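Cobalamin biosynthesis protein CobN (Mycobacterium tuberculosis, PDB 7C6O) probably serves as the catalytic subunit of cobaltochelatase, inserting cobalt into the corrin ring during cobalamin biosynthesis. Local coordinates at residues Thr41-Ser46 against Ala80-Val85; Ile84-Ile89 against Pro109-Ser114. All blocks are in the same frame, centred on the assembly; numbering follows the deposited sequence.

Contact 1 of 2, residues Thr41-Ser46 against Ala80-Val85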
loop_
_atom_site.group_PDB
_atom_site.type_symbol
_atom_site.label_atom_id
_atom_site.label_comp_id
_atom_site.label_asym_id
_atom_site.label_seq_id
_atom_site.Cartn_x
_atom_site.Cartn_y
_atom_site.Cartn_z
ATOM N N THR A 41 -49.558 -10.059 -25.278
ATOM C CA THR A 41 -48.114 -10.173 -25.124
ATOM C C THR A 41 -47.428 -9.072 -25.924
ATOM O O THR A 41 -47.626 -8.966 -27.138
ATOM C CB THR A 41 -47.626 -11.543 -25.584
ATOM O OG1 THR A 41 -48.238 -12.563 -24.785
ATOM C CG2 THR A 41 -46.118 -11.636 -25.444
ATOM N N VAL A 42 -46.619 -8.266 -25.245
ATOM C CA VAL A 42 -45.837 -7.211 -25.881
ATOM C C VAL A 42 -44.378 -7.639 -25.868
ATOM O O VAL A 42 -43.804 -7.884 -24.800
ATOM C CB VAL A 42 -46.025 -5.859 -25.178
ATOM C CG1 VAL A 42 -45.093 -4.816 -25.780
ATOM C CG2 VAL A 42 -47.473 -5.408 -25.284
ATOM N N LEU A 43 -43.781 -7.736 -27.050
ATOM C CA LEU A 43 -42.367 -8.057 -27.183
ATOM C C LEU A 43 -41.564 -6.761 -27.185
ATOM O O LEU A 43 -41.786 -5.890 -28.033
ATOM C CB LEU A 43 -42.116 -8.855 -28.462
ATOM C CG LEU A 43 -40.657 -9.183 -28.799
ATOM C CD1 LEU A 43 -40.020 -10.013 -27.696
ATOM C CD2 LEU A 43 -40.569 -9.902 -30.134
ATOM N N LEU A 44 -40.642 -6.633 -26.233
ATOM C CA LEU A 44 -39.761 -5.475 -26.124
ATOM C C LEU A 44 -38.357 -5.880 -26.550
ATOM O O LEU A 44 -37.731 -6.726 -25.903
ATOM C CB LEU A 44 -39.750 -4.928 -24.696
ATOM C CG LEU A 44 -38.777 -3.778 -24.426
ATOM C CD1 LEU A 44 -39.113 -2.579 -25.306
ATOM C CD2 LEU A 44 -38.796 -3.399 -22.953
ATOM N N LEU A 45 -37.867 -5.278 -27.630
ATOM C CA LEU A 45 -36.511 -5.504 -28.131
ATOM C C LEU A 45 -35.741 -4.200 -27.953
ATOM O O LEU A 45 -35.936 -3.250 -28.713
ATOM C CB LEU A 45 -36.533 -5.936 -29.596
ATOM C CG LEU A 45 -37.364 -7.173 -29.935
ATOM C CD1 LEU A 45 -37.533 -7.312 -31.440
ATOM C CD2 LEU A 45 -36.715 -8.420 -29.344
ATOM N N SER A 46 -34.868 -4.152 -26.951
ATOM C CA SER A 46 -34.107 -2.946 -26.655
ATOM C C SER A 46 -32.649 -3.298 -26.411
ATOM O O SER A 46 -32.341 -4.289 -25.745
ATOM C CB SER A 46 -34.664 -2.210 -25.430
ATOM O OG SER A 46 -33.926 -1.026 -25.171
ATOM N N ALA A 80 -43.456 -14.885 -32.886
ATOM C CA ALA A 80 -44.639 -15.731 -32.963
ATOM C C ALA A 80 -45.529 -15.596 -31.735
ATOM O O ALA A 80 -46.719 -15.916 -31.808
ATOM C CB ALA A 80 -44.225 -17.193 -33.146
ATOM N N GLU A 81 -44.985 -15.124 -30.615
ATOM C CA GLU A 81 -45.740 -15.002 -29.377
ATOM C C GLU A 81 -46.255 -13.592 -29.123
ATOM O O GLU A 81 -46.916 -13.368 -28.105
ATOM C CB GLU A 81 -44.878 -15.445 -28.188
ATOM C CG GLU A 81 -44.388 -16.881 -28.263
ATOM C CD GLU A 81 -43.619 -17.295 -27.024
ATOM O OE1 GLU A 81 -43.447 -16.448 -26.121
ATOM O OE2 GLU A 81 -43.188 -18.464 -26.953
ATOM N N ALA A 82 -45.988 -12.647 -30.019
ATOM C CA ALA A 82 -46.209 -11.235 -29.742
ATOM C C ALA A 82 -47.478 -10.720 -30.411
ATOM O O ALA A 82 -47.766 -11.052 -31.565
ATOM C CB ALA A 82 -45.010 -10.405 -30.204
ATOM N N SER A 83 -48.231 -9.902 -29.674
ATOM C CA SER A 83 -49.330 -9.131 -30.243
ATOM C C SER A 83 -48.887 -7.742 -30.674
ATOM O O SER A 83 -49.458 -7.175 -31.615
ATOM C CB SER A 83 -50.473 -9.002 -29.232
ATOM O OG SER A 83 -50.928 -10.272 -28.803
ATOM N N ILE A 84 -47.898 -7.181 -29.983
ATOM C CA ILE A 84 -47.282 -5.904 -30.324
ATOM C C ILE A 84 -45.785 -6.051 -30.105
ATOM O O ILE A 84 -45.351 -6.736 -29.175
ATOM C CB ILE A 84 -47.836 -4.745 -29.467
ATOM C CG1 ILE A 84 -49.362 -4.693 -29.525
ATOM C CG2 ILE A 84 -47.257 -3.412 -29.923
ATOM C CD1 ILE A 84 -49.959 -3.652 -28.603
ATOM N N VAL A 85 -44.993 -5.412 -30.962
ATOM C CA VAL A 85 -43.542 -5.411 -30.832
ATOM C C VAL A 85 -43.067 -3.974 -30.675
ATOM O O VAL A 85 -43.548 -3.072 -31.370
ATOM C CB VAL A 85 -42.852 -6.079 -32.039
ATOM C CG1 VAL A 85 -41.360 -6.253 -31.762
ATOM C CG2 VAL A 85 -43.499 -7.415 -32.344
HETATM O O HOH W 1 -51.015 -12.103 -26.991
HETATM O O HOH W 2 -47.834 -14.854 -26.053
#
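Leu43 points CG directly away from the backbone N (chi1 176°) and Val85 does the same with CG1 (chi1 -171°), which leaves the two side chains alongside each other, pointing the same way, with Leu43 CD2 4.1 Å from Val85 CG1. Leu45 turns differently, with CG beside the backbone N and opposite the carbonyl carbon (chi1 -56°), and this swings CD1 obliquely across to the same Val85 methyl. One methyl of Val85 therefore serves two leucines, while the CB of Ala82 fills in against Leu43 CB at 3.7 Å. Helix 72-79 closes over this face through Leu75, Leu78 and Leu79. On the reverse face Val42 and Ile84 meet more loosely and pack against helix 146-161.

Between the faces the backbones pair in parallel. Leu43 N gives a bond to Ile84 O at 2.8 Å. Thr41 O takes two N-H groups, a firm one from Ser83 N (2.8 Å, in the carbonyl plane) and a weak one from Ile84 N at 3.4 Å, so the incoming loop is gripped just before it becomes strand. Here Thr41 sets CB and CG2 against the carbonyl oxygen of Glu81, with CB 3.2 Å from Glu81 O. One water links Thr41 OG1 to Glu81 O, and another joins Thr41 N to Ser83 OG, so water ties the two segments together just ahead of where the strands begin. Strands 42-46 and 84-89 are the central pair of a four-stranded parallel sheet of order 2-1-3-4 with helices on both faces, a strand order like that of flavodoxin-like alpha/beta folds.

Contact 2 of 2, residues Ile84-Ile89 against Pro109-Ser114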
loop_
_atom_site.group_PDB
_atom_site.type_symbol
_atom_site.label_atom_id
_atom_site.label_comp_id
_atom_site.label_asym_id
_atom_site.label_seq_id
_atom_site.Cartn_x
_atom_site.Cartn_y
_atom_site.Cartn_z
ATOM N N ILE A 84 -47.898 -7.181 -29.983
ATOM C CA ILE A 84 -47.282 -5.904 -30.324
ATOM C C ILE A 84 -45.785 -6.051 -30.105
ATOM O O ILE A 84 -45.351 -6.736 -29.175
ATOM C CB ILE A 84 -47.836 -4.745 -29.467
ATOM C CG1 ILE A 84 -49.362 -4.693 -29.525
ATOM C CG2 ILE A 84 -47.257 -3.412 -29.923
ATOM C CD1 ILE A 84 -49.959 -3.652 -28.603
ATOM N N VAL A 85 -44.993 -5.412 -30.962
ATOM C CA VAL A 85 -43.542 -5.411 -30.832
ATOM C C VAL A 85 -43.067 -3.974 -30.675
ATOM O O VAL A 85 -43.548 -3.072 -31.370
ATOM C CB VAL A 85 -42.852 -6.079 -32.039
ATOM C CG1 VAL A 85 -41.360 -6.253 -31.762
ATOM C CG2 VAL A 85 -43.499 -7.415 -32.344
ATOM N N VAL A 86 -42.126 -3.767 -29.757
ATOM C CA VAL A 86 -41.478 -2.479 -29.545
ATOM C C VAL A 86 -39.980 -2.676 -29.697
ATOM O O VAL A 86 -39.403 -3.569 -29.067
ATOM C CB VAL A 86 -41.804 -1.894 -28.160
ATOM C CG1 VAL A 86 -41.074 -0.574 -27.957
ATOM C CG2 VAL A 86 -43.295 -1.710 -28.008
ATOM N N ILE A 87 -39.355 -1.844 -30.526
ATOM C CA ILE A 87 -37.918 -1.891 -30.769
ATOM C C ILE A 87 -37.323 -0.545 -30.375
ATOM O O ILE A 87 -37.791 0.500 -30.838
ATOM C CB ILE A 87 -37.605 -2.217 -32.240
ATOM C CG1 ILE A 87 -38.197 -3.575 -32.630
ATOM C CG2 ILE A 87 -36.104 -2.188 -32.487
ATOM C CD1 ILE A 87 -38.047 -3.904 -34.101
ATOM N N ARG A 88 -36.297 -0.572 -29.522
ATOM C CA ARG A 88 -35.583 0.636 -29.114
ATOM C C ARG A 88 -34.091 0.414 -29.312
ATOM O O ARG A 88 -33.499 -0.442 -28.646
ATOM C CB ARG A 88 -35.882 0.992 -27.650
ATOM C CG ARG A 88 -35.240 2.301 -27.179
ATOM C CD ARG A 88 -35.889 2.810 -25.890
ATOM N NE ARG A 88 -35.355 4.110 -25.483
ATOM C CZ ARG A 88 -34.457 4.281 -24.517
ATOM N NH1 ARG A 88 -33.991 3.235 -23.845
ATOM N NH2 ARG A 88 -34.030 5.499 -24.218
ATOM N N ILE A 89 -33.482 1.177 -30.226
ATOM C CA ILE A 89 -32.064 1.032 -30.539
ATOM C C ILE A 89 -31.428 2.400 -30.757
ATOM O O ILE A 89 -32.096 3.380 -31.094
ATOM C CB ILE A 89 -31.818 0.154 -31.791
ATOM C CG1 ILE A 89 -32.452 0.797 -33.024
ATOM C CG2 ILE A 89 -32.337 -1.266 -31.585
ATOM C CD1 ILE A 89 -32.212 0.025 -34.302
ATOM N N PRO A 109 -48.078 -5.481 -35.347
ATOM C CA PRO A 109 -47.895 -4.035 -35.159
ATOM C C PRO A 109 -46.581 -3.733 -34.454
ATOM O O PRO A 109 -46.277 -4.290 -33.396
ATOM C CB PRO A 109 -49.104 -3.636 -34.306
ATOM C CG PRO A 109 -50.145 -4.659 -34.645
ATOM C CD PRO A 109 -49.390 -5.943 -34.860
ATOM N N ALA A 110 -45.788 -2.853 -35.060
ATOM C CA ALA A 110 -44.421 -2.599 -34.628
ATOM C C ALA A 110 -44.254 -1.137 -34.240
ATOM O O ALA A 110 -44.605 -0.238 -35.013
ATOM C CB ALA A 110 -43.423 -2.971 -35.729
ATOM N N VAL A 111 -43.712 -0.911 -33.049
ATOM C CA VAL A 111 -43.414 0.422 -32.536
ATOM C C VAL A 111 -41.899 0.577 -32.526
ATOM O O VAL A 111 -41.202 -0.154 -31.811
ATOM C CB VAL A 111 -44.001 0.628 -31.130
ATOM C CG1 VAL A 111 -43.928 2.092 -30.726
ATOM C CG2 VAL A 111 -45.438 0.115 -31.072
ATOM N N LEU A 112 -41.388 1.518 -33.316
ATOM C CA LEU A 112 -39.950 1.732 -33.461
ATOM C C LEU A 112 -39.580 3.068 -32.835
ATOM O O LEU A 112 -40.085 4.112 -33.257
ATOM C CB LEU A 112 -39.538 1.710 -34.933
ATOM C CG LEU A 112 -40.054 0.562 -35.800
ATOM C CD1 LEU A 112 -39.625 0.769 -37.249
ATOM C CD2 LEU A 112 -39.572 -0.781 -35.279
ATOM N N VAL A 113 -38.696 3.036 -31.836
ATOM C CA VAL A 113 -38.266 4.248 -31.154
ATOM C C VAL A 113 -36.749 4.243 -31.026
ATOM O O VAL A 113 -36.089 3.203 -31.106
ATOM C CB VAL A 113 -38.927 4.408 -29.766
ATOM C CG1 VAL A 113 -40.450 4.443 -29.895
ATOM C CG2 VAL A 113 -38.485 3.292 -28.839
ATOM N N SER A 114 -36.199 5.432 -30.814
ATOM C CA SER A 114 -34.762 5.631 -30.730
ATOM C C SER A 114 -34.299 5.623 -29.278
ATOM O O SER A 114 -35.041 6.003 -28.368
ATOM C CB SER A 114 -34.370 6.953 -31.396
ATOM O OG SER A 114 -32.999 7.240 -31.206
HETATM O O HOH W 3 -37.148 6.239 -26.308
HETATM O O HOH W 4 -34.984 7.857 -25.620
HETATM O O HOH W 5 -32.066 5.277 -33.115
#
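Val111 CB nestles 4.0 Å from Val86 CG2, the two valines lying side by side on one face of the sheet, while Val111 CG2 is set as a knob against both Val86 CG2 and Ile84 CG2. Farther along this face, the aliphatic part of Arg88 runs over Val113. With CG1 opposite the carbonyl carbon (chi1 -59°), Val113 leaves CG2 between the backbone N and the carbonyl carbon, and this methyl bears on the flank of the extended arginine along CB, CG and CD, closest to Arg88 CB at 3.7 Å. One water bridges Arg88 NE to Ser114 O, a second, on NH2, reaches that oxygen only weakly, and NH1 makes a salt bridge to Asp51.

On the opposite face, Ala110 beside Val85 adds little bulk; next to it Leu112 CD2 fits into the angle between Ile87 CB and CD1, 3.7 Å from Ile87 CD1. Four nearly straight backbone bonds, such as Val113 N to Ile87 O at 2.9 Å, keep the parallel register; the fifth, Ile89 N to Val113 O, is weak. Helix 97-105 joins the strands in a beta-alpha-beta unit. Strand 42-46 flanks 84-89 on its other edge, and helices 131-143 and 146-161 pack over the face carrying Val86, Val111 and Val113.

How the contacts relate
Contact 1 and contact 2 lie on the two edges of strand 84-89, their centres about 9 Å apart, and share Ile84 and Val85. Along the chain, strand 42-46 comes first, then helix 49-58, edge strand 62-65 and helix 72-79, then 84-89, helix 97-105 and strand 110-114. Contact 1 thus closes across two helices and a strand, contact 2 across a single helix. Probable hydrogen bonds from Leu45 N to Val86 O and from Val86 N to Leu43 O carry the first pairing into the second. With strand 84-89 hydrogen-bonded on both edges, both pairings belong to one small N-terminal alpha/beta unit, more than 50 Å from the centre of this large chain.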